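Long-range contacts in split-Soret cytochrome c (PDB 1H21), which carries two c-type hemes and probably a [2Fe-2S] cluster per subunit, and may take part in the electron transport of sulfate reduction: residues 31-36 with 173-178; 17-22 with 97-102; 153-158 with 165-170. One frame throughout, in Å; residues are numbered along the deposited sequence.

Contact 1: residues 31-36 with 173-178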
loop_
_atom_site.group_PDB
_atom_site.type_symbol
_atom_site.label_atom_id
_atom_site.label_comp_id
_atom_site.label_asym_id
_atom_site.label_seq_id
_atom_site.Cartn_x
_atom_site.Cartn_y
_atom_site.Cartn_z
ATOM N N GLN A 31 8.547 -18.846 -8.550
ATOM C CA GLN A 31 7.657 -19.974 -8.740
ATOM C C GLN A 31 6.524 -20.066 -7.718
ATOM O O GLN A 31 5.338 -20.109 -8.076
ATOM C CB GLN A 31 8.511 -21.217 -8.687
ATOM C CG GLN A 31 7.739 -22.468 -8.741
ATOM C CD GLN A 31 7.531 -22.951 -10.130
ATOM O OE1 GLN A 31 8.271 -22.611 -11.062
ATOM N NE2 GLN A 31 6.543 -23.791 -10.281
ATOM N N VAL A 32 6.899 -20.134 -6.445
ATOM C CA VAL A 32 5.920 -20.222 -5.357
ATOM C C VAL A 32 4.998 -18.980 -5.323
ATOM O O VAL A 32 3.803 -19.096 -5.032
ATOM C CB VAL A 32 6.636 -20.416 -3.993
ATOM C CG1 VAL A 32 5.617 -20.564 -2.870
ATOM C CG2 VAL A 32 7.531 -21.635 -4.062
ATOM N N ALA A 33 5.564 -17.807 -5.630
ATOM C CA ALA A 33 4.810 -16.546 -5.672
ATOM C C ALA A 33 3.723 -16.668 -6.715
ATOM O O ALA A 33 2.566 -16.349 -6.437
ATOM C CB ALA A 33 5.726 -15.355 -6.003
ATOM N N TYR A 34 4.094 -17.151 -7.902
ATOM C CA TYR A 34 3.137 -17.340 -8.993
ATOM C C TYR A 34 2.026 -18.309 -8.558
ATOM O O TYR A 34 0.838 -18.070 -8.814
ATOM C CB TYR A 34 3.855 -17.858 -10.243
ATOM C CG TYR A 34 2.938 -18.205 -11.409
ATOM C CD1 TYR A 34 2.651 -17.275 -12.404
ATOM C CD2 TYR A 34 2.337 -19.462 -11.500
ATOM C CE1 TYR A 34 1.784 -17.586 -13.454
ATOM C CE2 TYR A 34 1.475 -19.774 -12.532
ATOM C CZ TYR A 34 1.199 -18.832 -13.505
ATOM O OH TYR A 34 0.304 -19.139 -14.499
ATOM N N ASP A 35 2.406 -19.386 -7.876
ATOM C CA ASP A 35 1.432 -20.375 -7.400
ATOM C C ASP A 35 0.566 -19.779 -6.293
ATOM O O ASP A 35 -0.662 -19.932 -6.272
ATOM C CB ASP A 35 2.146 -21.635 -6.875
ATOM C CG ASP A 35 2.836 -22.434 -7.984
ATOM O OD1 ASP A 35 2.602 -22.157 -9.187
ATOM O OD2 ASP A 35 3.622 -23.354 -7.649
ATOM N N GLY A 36 1.225 -19.070 -5.390
ATOM C CA GLY A 36 0.535 -18.448 -4.280
ATOM C C GLY A 36 -0.532 -17.490 -4.752
ATOM O O GLY A 36 -1.615 -17.443 -4.164
ATOM N N ARG A 173 2.081 -13.363 -13.128
ATOM C CA ARG A 173 3.483 -13.469 -13.501
ATOM C C ARG A 173 4.279 -12.335 -12.886
ATOM O O ARG A 173 5.417 -12.539 -12.459
ATOM C CB ARG A 173 3.636 -13.473 -15.023
ATOM C CG ARG A 173 2.859 -14.618 -15.690
ATOM C CD ARG A 173 2.994 -14.654 -17.218
ATOM N NE ARG A 173 2.080 -15.643 -17.811
ATOM C CZ ARG A 173 2.209 -16.179 -19.026
ATOM N NH1 ARG A 173 3.227 -15.828 -19.812
ATOM N NH2 ARG A 173 1.296 -17.049 -19.462
ATOM N N LEU A 174 3.678 -11.148 -12.811
ATOM C CA LEU A 174 4.351 -9.999 -12.222
ATOM C C LEU A 174 4.654 -10.300 -10.768
ATOM O O LEU A 174 5.706 -9.917 -10.253
ATOM C CB LEU A 174 3.494 -8.745 -12.315
ATOM C CG LEU A 174 3.297 -8.111 -13.694
ATOM C CD1 LEU A 174 2.484 -6.831 -13.521
ATOM C CD2 LEU A 174 4.633 -7.806 -14.339
ATOM N N THR A 175 3.745 -11.007 -10.110
ATOM C CA THR A 175 3.966 -11.385 -8.715
ATOM C C THR A 175 5.302 -12.150 -8.590
ATOM O O THR A 175 6.097 -11.901 -7.680
ATOM C CB THR A 175 2.812 -12.251 -8.182
ATOM O OG1 THR A 175 1.601 -11.491 -8.209
ATOM C CG2 THR A 175 3.072 -12.656 -6.772
ATOM N N ALA A 176 5.563 -13.010 -9.578
ATOM C CA ALA A 176 6.765 -13.837 -9.653
ATOM C C ALA A 176 7.996 -13.006 -9.902
ATOM O O ALA A 176 8.985 -13.155 -9.200
ATOM C CB ALA A 176 6.609 -14.850 -10.735
ATOM N N ASP A 177 7.929 -12.112 -10.878
ATOM C CA ASP A 177 9.059 -11.244 -11.174
ATOM C C ASP A 177 9.453 -10.405 -9.958
ATOM O O ASP A 177 10.637 -10.160 -9.722
ATOM C CB ASP A 177 8.722 -10.277 -12.313
ATOM C CG ASP A 177 8.499 -10.968 -13.647
ATOM O OD1 ASP A 177 9.239 -11.916 -14.001
ATOM O OD2 ASP A 177 7.597 -10.527 -14.387
ATOM N N ALA A 178 8.452 -9.914 -9.226
ATOM C CA ALA A 178 8.696 -9.083 -8.047
ATOM C C ALA A 178 9.265 -9.924 -6.912
ATOM O O ALA A 178 10.127 -9.463 -6.153
ATOM C CB ALA A 178 7.424 -8.415 -7.617
#
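Tyr34 and Ala176 mark the closest point of two helical segments, 31-36 and 173-178, with their CA atoms 5.1 Å apart. The segment axes approach to 7.5 Å and run roughly antiparallel, their N-to-C directions 148° apart. So short a spacing is possible because small residues line the crossing: Ala33 on one side, Thr175 and Ala176 on the other. No hydrogen bond joins the two segments, and the contact rests mainly on carbon contacts. The methyl CB of Ala176 meets the methylene CB of Tyr34 at 4.1 Å. Next to this pair, the methyl branch of Thr175 points toward segment 31-36, CG2 lying 3.7 Å from the backbone O of Ala33 and 3.9 Å from its CB. Thr175 OG1 turns the other way, with a hydrogen bond to the O of Cys171 one turn earlier in its own helix. The pair belongs to the helical bundle of this protein of helices and loops, without strands, bringing helix 26-38 against the long helix 165-192; the Thr175 side chain also comes within about 3 Å of that of Cys44, an inferred ligand of the iron-sulfur cluster, as Cys171 is too. The larger side chains leave the crossing together. Tyr34 CG stands anti to the backbone N (chi1 175°), which carries the ring out beside the extended Arg173 chain, the two pointing the same way. Arg173 CG sits at the ring's edge, near its plane, 3.9 Å from Tyr34 CE1, while the guanidinium plane is turned 62° from the ring. Both polar ends converge on Glu169 OE2, Tyr34 OH by a hydrogen bond and Arg173 NE by a salt bridge; Tyr34 OH is also hydrogen-bonded to Gln131 N.

Contact 2: residues 17-22 with 97-102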
loop_
_atom_site.group_PDB
_atom_site.type_symbol
_atom_site.label_atom_id
_atom_site.label_comp_id
_atom_site.label_asym_id
_atom_site.label_seq_id
_atom_site.Cartn_x
_atom_site.Cartn_y
_atom_site.Cartn_z
ATOM N N PHE A 17 12.265 -6.102 14.331
ATOM C CA PHE A 17 13.253 -6.495 13.313
ATOM C C PHE A 17 14.189 -7.586 13.847
ATOM O O PHE A 17 15.316 -7.722 13.392
ATOM C CB PHE A 17 14.067 -5.268 12.855
ATOM C CG PHE A 17 13.242 -3.995 12.718
ATOM C CD1 PHE A 17 13.645 -2.817 13.337
ATOM C CD2 PHE A 17 12.033 -3.992 12.031
ATOM C CE1 PHE A 17 12.855 -1.654 13.279
ATOM C CE2 PHE A 17 11.248 -2.834 11.978
ATOM C CZ PHE A 17 11.669 -1.664 12.610
ATOM N N GLY A 18 13.691 -8.393 14.776
ATOM C CA GLY A 18 14.510 -9.433 15.364
ATOM C C GLY A 18 14.512 -10.813 14.724
ATOM O O GLY A 18 15.054 -11.745 15.301
ATOM N N TRP A 19 13.874 -10.981 13.577
ATOM C CA TRP A 19 13.877 -12.279 12.918
ATOM C C TRP A 19 15.245 -12.484 12.233
ATOM O O TRP A 19 15.925 -11.501 11.873
ATOM C CB TRP A 19 12.758 -12.331 11.880
ATOM C CG TRP A 19 11.362 -12.451 12.450
ATOM C CD1 TRP A 19 10.984 -12.271 13.758
ATOM C CD2 TRP A 19 10.186 -12.907 11.750
ATOM N NE1 TRP A 19 9.653 -12.618 13.917
ATOM C CE2 TRP A 19 9.144 -13.013 12.704
ATOM C CE3 TRP A 19 9.918 -13.251 10.418
ATOM C CZ2 TRP A 19 7.854 -13.455 12.365
ATOM C CZ3 TRP A 19 8.630 -13.689 10.081
ATOM C CH2 TRP A 19 7.619 -13.789 11.053
ATOM N N LYS A 20 15.646 -13.744 12.058
ATOM C CA LYS A 20 16.913 -14.077 11.401
ATOM C C LYS A 20 16.698 -14.255 9.895
ATOM O O LYS A 20 15.910 -15.097 9.464
ATOM C CB LYS A 20 17.536 -15.344 12.023
ATOM C CG LYS A 20 18.727 -15.947 11.252
ATOM C CD LYS A 20 19.730 -16.632 12.185
ATOM C CE LYS A 20 20.472 -15.579 13.016
ATOM N NZ LYS A 20 21.655 -16.092 13.780
ATOM N N PRO A 21 17.335 -13.404 9.080
ATOM C CA PRO A 21 17.152 -13.554 7.632
ATOM C C PRO A 21 17.857 -14.820 7.139
ATOM O O PRO A 21 18.801 -15.289 7.771
ATOM C CB PRO A 21 17.796 -12.283 7.076
ATOM C CG PRO A 21 18.859 -11.965 8.103
ATOM C CD PRO A 21 18.156 -12.223 9.399
ATOM N N HIS A 22 17.344 -15.416 6.070
ATOM C CA HIS A 22 17.936 -16.617 5.501
ATOM C C HIS A 22 18.012 -16.362 4.005
ATOM O O HIS A 22 17.106 -15.756 3.461
ATOM C CB HIS A 22 17.027 -17.833 5.729
ATOM C CG HIS A 22 16.855 -18.220 7.166
ATOM N ND1 HIS A 22 17.793 -18.957 7.861
ATOM C CD2 HIS A 22 15.837 -18.008 8.031
ATOM C CE1 HIS A 22 17.360 -19.178 9.087
ATOM N NE2 HIS A 22 16.172 -18.614 9.215
ATOM N N SER A 97 10.867 -5.611 6.486
ATOM C CA SER A 97 10.674 -5.030 7.798
ATOM C C SER A 97 10.596 -6.033 8.929
ATOM O O SER A 97 10.514 -5.648 10.101
ATOM C CB SER A 97 9.524 -4.037 7.801
ATOM O OG SER A 97 9.919 -2.867 7.080
ATOM N N LEU A 98 10.680 -7.317 8.573
ATOM C CA LEU A 98 10.690 -8.394 9.555
ATOM C C LEU A 98 12.119 -8.608 10.071
ATOM O O LEU A 98 12.336 -9.161 11.164
ATOM C CB LEU A 98 10.202 -9.684 8.920
ATOM C CG LEU A 98 8.724 -9.640 8.555
ATOM C CD1 LEU A 98 8.363 -10.906 7.804
ATOM C CD2 LEU A 98 7.844 -9.472 9.819
ATOM N N PHE A 99 13.079 -8.115 9.291
ATOM C CA PHE A 99 14.480 -8.271 9.603
ATOM C C PHE A 99 15.253 -6.967 9.836
ATOM O O PHE A 99 16.123 -6.907 10.718
ATOM C CB PHE A 99 15.149 -9.080 8.492
ATOM C CG PHE A 99 14.338 -10.257 8.022
ATOM C CD1 PHE A 99 13.626 -10.190 6.827
ATOM C CD2 PHE A 99 14.260 -11.420 8.783
ATOM C CE1 PHE A 99 12.835 -11.272 6.392
ATOM C CE2 PHE A 99 13.476 -12.506 8.364
ATOM C CZ PHE A 99 12.759 -12.431 7.159
ATOM N N TRP A 100 14.938 -5.923 9.071
ATOM C CA TRP A 100 15.659 -4.657 9.200
ATOM C C TRP A 100 14.763 -3.457 9.454
ATOM O O TRP A 100 13.584 -3.480 9.151
ATOM C CB TRP A 100 16.476 -4.397 7.934
ATOM C CG TRP A 100 17.431 -5.480 7.624
ATOM C CD1 TRP A 100 18.662 -5.656 8.179
ATOM C CD2 TRP A 100 17.233 -6.589 6.720
ATOM N NE1 TRP A 100 19.239 -6.804 7.698
ATOM C CE2 TRP A 100 18.391 -7.401 6.801
ATOM C CE3 TRP A 100 16.191 -6.980 5.867
ATOM C CZ2 TRP A 100 18.543 -8.594 6.051
ATOM C CZ3 TRP A 100 16.337 -8.166 5.122
ATOM C CH2 TRP A 100 17.511 -8.959 5.227
ATOM N N GLY A 101 15.340 -2.391 9.980
ATOM C CA GLY A 101 14.559 -1.203 10.235
ATOM C C GLY A 101 14.634 -0.171 9.127
ATOM O O GLY A 101 15.425 -0.279 8.189
ATOM N N ARG A 102 13.776 0.822 9.255
ATOM C CA ARG A 102 13.633 1.980 8.375
ATOM C C ARG A 102 14.897 2.417 7.614
ATOM O O ARG A 102 14.947 2.267 6.395
ATOM C CB ARG A 102 13.102 3.113 9.249
ATOM C CG ARG A 102 12.686 4.366 8.617
ATOM C CD ARG A 102 11.714 5.083 9.550
ATOM N NE ARG A 102 12.312 5.935 10.584
ATOM C CZ ARG A 102 12.164 5.745 11.903
ATOM N NH1 ARG A 102 11.461 4.720 12.353
ATOM N NH2 ARG A 102 12.659 6.617 12.785
HETATM O O HOH W 1 9.844 -6.266 12.944
#
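The loop that precedes helix 26-38 packs against the last residues of helix 87-99 and the turn after it, Phe17, Trp19 and Pro21 doing most of the touching. Phe17 lays one ring face on the chain at Trp100 and Gly101: Gly101 CA is 3.6 Å from the ring centroid, a CH-pi contact only 15° off the normal. Ser97 O lies at the edge of the same ring, near its plane. A water joins this corner, accepting from Phe17 N at 2.8 Å and donating to Ser97 O at 3.0 Å. Although the backbones of this irregular N-terminal segment and the helix end lie close, direct hydrogen bonding is slight: Trp19 N gives one weak bond to Leu98 O at 3.4 Å. With CG beside the backbone N and anti to the carbonyl carbon (chi1 -73°), the Trp19 indole runs alongside Leu98 in the same direction, and Leu98 CD1 touches Trp19 CZ3 at 3.6 Å. On the other flank Phe99 has Trp19 O at its edge and Pro21 CB over a face, CB being 4.0 Å from Phe99 CD2. The same Pro21 CB meets Trp100 CH2 at 3.8 Å. Arg102 NH1, at the end of segment 97-102, forms a salt bridge with Glu73 of the second subunit.

Contact 3: residues 153-158 with 165-170. With HEC (heme c), chain H.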
loop_
_atom_site.group_PDB
_atom_site.type_symbol
_atom_site.label_atom_id
_atom_site.label_comp_id
_atom_site.label_asym_id
_atom_site.label_seq_id
_atom_site.Cartn_x
_atom_site.Cartn_y
_atom_site.Cartn_z
ATOM N N LYS A 153 -2.798 1.233 -18.117
ATOM C CA LYS A 153 -1.970 1.606 -19.270
ATOM C C LYS A 153 -1.725 0.374 -20.167
ATOM O O LYS A 153 -1.993 0.391 -21.372
ATOM C CB LYS A 153 -0.648 2.175 -18.764
ATOM C CG LYS A 153 0.163 2.923 -19.786
ATOM C CD LYS A 153 1.455 3.368 -19.167
ATOM C CE LYS A 153 2.334 3.982 -20.213
ATOM N NZ LYS A 153 3.676 4.291 -19.647
ATOM N N TRP A 154 -1.290 -0.719 -19.555
ATOM C CA TRP A 154 -1.033 -1.956 -20.287
ATOM C C TRP A 154 -2.277 -2.466 -21.049
ATOM O O TRP A 154 -2.178 -2.828 -22.222
ATOM C CB TRP A 154 -0.511 -3.012 -19.305
ATOM C CG TRP A 154 -0.187 -4.360 -19.891
ATOM C CD1 TRP A 154 1.032 -4.786 -20.361
ATOM C CD2 TRP A 154 -1.066 -5.492 -19.978
ATOM N NE1 TRP A 154 0.961 -6.110 -20.717
ATOM C CE2 TRP A 154 -0.311 -6.570 -20.492
ATOM C CE3 TRP A 154 -2.420 -5.700 -19.657
ATOM C CZ2 TRP A 154 -0.862 -7.845 -20.694
ATOM C CZ3 TRP A 154 -2.968 -6.962 -19.855
ATOM C CH2 TRP A 154 -2.188 -8.022 -20.370
ATOM N N CYS A 155 -3.433 -2.514 -20.385
ATOM C CA CYS A 155 -4.679 -2.966 -21.018
ATOM C C CYS A 155 -5.052 -2.045 -22.185
ATOM O O CYS A 155 -5.400 -2.504 -23.282
ATOM C CB CYS A 155 -5.834 -3.017 -20.000
ATOM S SG CYS A 155 -5.847 -4.445 -18.859
ATOM N N TYR A 156 -4.947 -0.742 -21.943
ATOM C CA TYR A 156 -5.235 0.286 -22.940
ATOM C C TYR A 156 -4.369 0.100 -24.165
ATOM O O TYR A 156 -4.878 -0.008 -25.285
ATOM C CB TYR A 156 -4.951 1.675 -22.368
ATOM C CG TYR A 156 -5.099 2.794 -23.374
ATOM C CD1 TYR A 156 -6.314 2.991 -24.053
ATOM C CD2 TYR A 156 -4.049 3.680 -23.632
ATOM C CE1 TYR A 156 -6.488 4.046 -24.965
ATOM C CE2 TYR A 156 -4.208 4.746 -24.540
ATOM C CZ TYR A 156 -5.439 4.918 -25.200
ATOM O OH TYR A 156 -5.639 5.970 -26.060
ATOM N N GLU A 157 -3.060 0.166 -23.941
ATOM C CA GLU A 157 -2.064 0.013 -24.982
ATOM C C GLU A 157 -2.178 -1.298 -25.764
ATOM O O GLU A 157 -1.971 -1.311 -26.976
ATOM C CB GLU A 157 -0.666 0.151 -24.377
ATOM C CG GLU A 157 -0.348 1.578 -23.945
ATOM C CD GLU A 157 1.036 1.737 -23.305
ATOM O OE1 GLU A 157 1.656 0.714 -22.910
ATOM O OE2 GLU A 157 1.494 2.906 -23.180
ATOM N N ASN A 158 -2.553 -2.378 -25.083
ATOM C CA ASN A 158 -2.687 -3.693 -25.723
ATOM C C ASN A 158 -4.107 -4.111 -26.124
ATOM O O ASN A 158 -4.313 -5.237 -26.579
ATOM C CB ASN A 158 -2.072 -4.773 -24.829
ATOM C CG ASN A 158 -0.570 -4.603 -24.667
ATOM O OD1 ASN A 158 0.203 -4.913 -25.591
ATOM N ND2 ASN A 158 -0.141 -4.094 -23.507
ATOM N N LYS A 165 -8.692 -12.889 -18.976
ATOM C CA LYS A 165 -7.902 -13.919 -18.290
ATOM C C LYS A 165 -6.432 -13.573 -18.440
ATOM O O LYS A 165 -5.589 -13.968 -17.631
ATOM C CB LYS A 165 -8.166 -15.295 -18.889
ATOM C CG LYS A 165 -9.430 -15.940 -18.378
ATOM C CD LYS A 165 -9.272 -17.454 -18.326
ATOM C CE LYS A 165 -10.504 -18.117 -17.728
ATOM N NZ LYS A 165 -10.239 -19.537 -17.364
ATOM N N GLN A 166 -6.137 -12.816 -19.487
ATOM C CA GLN A 166 -4.784 -12.389 -19.767
ATOM C C GLN A 166 -4.228 -11.456 -18.729
ATOM O O GLN A 166 -3.102 -11.626 -18.299
ATOM C CB GLN A 166 -4.717 -11.694 -21.125
ATOM C CG GLN A 166 -4.667 -12.596 -22.333
ATOM C CD GLN A 166 -5.315 -11.932 -23.492
ATOM O OE1 GLN A 166 -6.543 -11.778 -23.511
ATOM N NE2 GLN A 166 -4.515 -11.454 -24.437
ATOM N N ARG A 167 -5.002 -10.459 -18.323
ATOM C CA ARG A 167 -4.457 -9.524 -17.358
ATOM C C ARG A 167 -4.325 -10.141 -15.971
ATOM O O ARG A 167 -3.452 -9.743 -15.189
ATOM C CB ARG A 167 -5.164 -8.156 -17.393
ATOM C CG ARG A 167 -6.326 -7.985 -16.481
ATOM C CD ARG A 167 -5.941 -7.414 -15.119
ATOM N NE ARG A 167 -6.769 -8.065 -14.105
ATOM C CZ ARG A 167 -6.341 -8.450 -12.908
ATOM N NH1 ARG A 167 -5.081 -8.223 -12.536
ATOM N NH2 ARG A 167 -7.129 -9.189 -12.146
ATOM N N SER A 168 -5.158 -11.131 -15.664
ATOM C CA SER A 168 -5.037 -11.798 -14.382
ATOM C C SER A 168 -3.836 -12.759 -14.483
ATOM O O SER A 168 -3.190 -13.059 -13.486
ATOM C CB SER A 168 -6.318 -12.540 -14.017
ATOM O OG SER A 168 -6.471 -13.719 -14.774
ATOM N N GLU A 169 -3.544 -13.235 -15.695
ATOM C CA GLU A 169 -2.392 -14.103 -15.915
ATOM C C GLU A 169 -1.181 -13.189 -15.765
ATOM O O GLU A 169 -0.218 -13.521 -15.081
ATOM C CB GLU A 169 -2.427 -14.705 -17.324
ATOM C CG GLU A 169 -1.219 -15.583 -17.684
ATOM C CD GLU A 169 -1.090 -16.849 -16.835
ATOM O OE1 GLU A 169 -2.106 -17.509 -16.554
ATOM O OE2 GLU A 169 0.054 -17.204 -16.475
ATOM N N ARG A 170 -1.260 -12.009 -16.367
ATOM C CA ARG A 170 -0.189 -11.020 -16.295
ATOM C C ARG A 170 0.153 -10.655 -14.853
ATOM O O ARG A 170 1.328 -10.672 -14.478
ATOM C CB ARG A 170 -0.573 -9.737 -17.040
ATOM C CG ARG A 170 0.442 -8.600 -16.892
ATOM C CD ARG A 170 -0.248 -7.263 -17.028
ATOM N NE ARG A 170 0.633 -6.107 -16.867
ATOM C CZ ARG A 170 0.549 -5.250 -15.850
ATOM N NH1 ARG A 170 -0.366 -5.428 -14.892
ATOM N NH2 ARG A 170 1.347 -4.188 -15.810
HETATM FE FE HEC H . -6.429 6.815 -14.374
HETATM C CHA HEC H . -4.493 5.721 -16.875
HETATM C CHB HEC H . -9.254 5.790 -16.079
HETATM C CHC HEC H . -8.297 7.331 -11.579
HETATM C CHD HEC H . -3.875 8.531 -13.013
HETATM N NA HEC H . -6.751 6.001 -16.143
HETATM C C1A HEC H . -5.812 5.457 -16.982
HETATM C C2A HEC H . -6.398 4.687 -18.065
HETATM C C3A HEC H . -7.782 4.839 -17.925
HETATM C C4A HEC H . -7.984 5.661 -16.719
HETATM C CMA HEC H . -8.898 4.215 -18.764
HETATM C CAA HEC H . -5.651 3.922 -19.174
HETATM C CBA HEC H . -5.395 4.740 -20.440
HETATM C CGA HEC H . -4.122 5.575 -20.416
HETATM O O1A HEC H . -4.175 6.787 -20.713
HETATM O O2A HEC H . -3.052 5.005 -20.144
HETATM N NB HEC H . -8.394 6.659 -13.942
HETATM C C1B HEC H . -9.437 6.255 -14.773
HETATM C C2B HEC H . -10.718 6.166 -14.041
HETATM C C3B HEC H . -10.399 6.476 -12.728
HETATM C C4B HEC H . -8.978 6.826 -12.702
HETATM C CMB HEC H . -12.124 5.849 -14.611
HETATM C CAB HEC H . -11.281 6.477 -11.633
HETATM C CBB HEC H . -12.005 5.264 -11.259
HETATM N NC HEC H . -6.063 7.660 -12.619
HETATM C C1C HEC H . -6.942 7.734 -11.544
HETATM C C2C HEC H . -6.280 8.361 -10.412
HETATM C C3C HEC H . -4.975 8.710 -10.785
HETATM C C4C HEC H . -4.913 8.294 -12.174
HETATM C CMC HEC H . -6.985 8.671 -9.072
HETATM C CAC HEC H . -4.038 9.478 -10.042
HETATM C CBC HEC H . -3.394 9.083 -8.763
HETATM N ND HEC H . -4.638 7.145 -14.933
HETATM C C1D HEC H . -3.737 7.987 -14.321
HETATM C C2D HEC H . -2.474 7.941 -15.018
HETATM C C3D HEC H . -2.570 7.078 -16.039
HETATM C C4D HEC H . -3.937 6.574 -15.968
HETATM C CMD HEC H . -1.236 8.699 -14.624
HETATM C CAD HEC H . -1.455 6.742 -17.045
HETATM C CBD HEC H . -1.521 7.621 -18.285
HETATM C CGD HEC H . -0.447 7.273 -19.307
HETATM O O1D HEC H . -0.588 6.243 -20.018
HETATM O O2D HEC H . 0.550 8.034 -19.384
#
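The indole of Trp154 is covered on both faces: Arg170 CD lies over the centre of one, Asn158 ND2 over the rim of the opposite one, and Cys155 SG is at the edge in the ring plane. This is the inside of a helix-loop-helix pair, in which helix 147-158 turns through a short connection into helix 165-192; the segment axes pass 11.4 Å apart, their N-to-C directions 137° apart. That wide axis separation is spanned by Trp154: with CG anti to the backbone N (chi1 -180°) the ring projects toward segment 165-170. The extended Arg170 chain slides over it in the opposite direction. Arg170 CD makes a CH-pi contact 3.5 Å from the centroid of the six-membered ring of Trp154, and Arg170 CZ a cation-pi contact 4.5 Å from that of the five-membered ring. The guanidinium is tilted 37° from the indole, with NH2 hydrogen-bonded to Ser150 OG, while Trp154 NE1 donates to Pro138 O. Arg167 crosses Trp154 at about a right angle, its CB 3.5 Å from CZ3 of the indole and 4.0 Å from Cys155 SG. Asn158 ND2 is held over the ring by a 2.7 Å hydrogen bond to Trp154 O. Helix 147-158 also carries His148, an axial iron ligand of a heme shared between the subunits. Farther along it, Lys153 CG lies 3.4 Å from propionate oxygen O1D of heme c, and Tyr156 sets a ring face against the other propionate arm, its CG 3.5 Å from heme CBA.

Overall arrangement
From the N terminus, the chain first lays down 17-22 in a loop, then 31-36 on helix 26-38. It closes contact 2 at 97-102, tying the N-terminal loop to helix 87-99. Contact 1, opened at 31-36, stays open past that point, so the two loops cross. Within its span, 153-158 and 165-170 close the short loop of contact 3, just before 173-178 completes contact 1 and ties helix 26-38 to helix 165-192. Contacts 1 and 3 share this last helix and touch each other. Contact 2 lies apart, its centre about 35 Å from that of contact 3, on the opposite side of the chain's centre; contact 3 faces the hemes. All three also touch the second subunit.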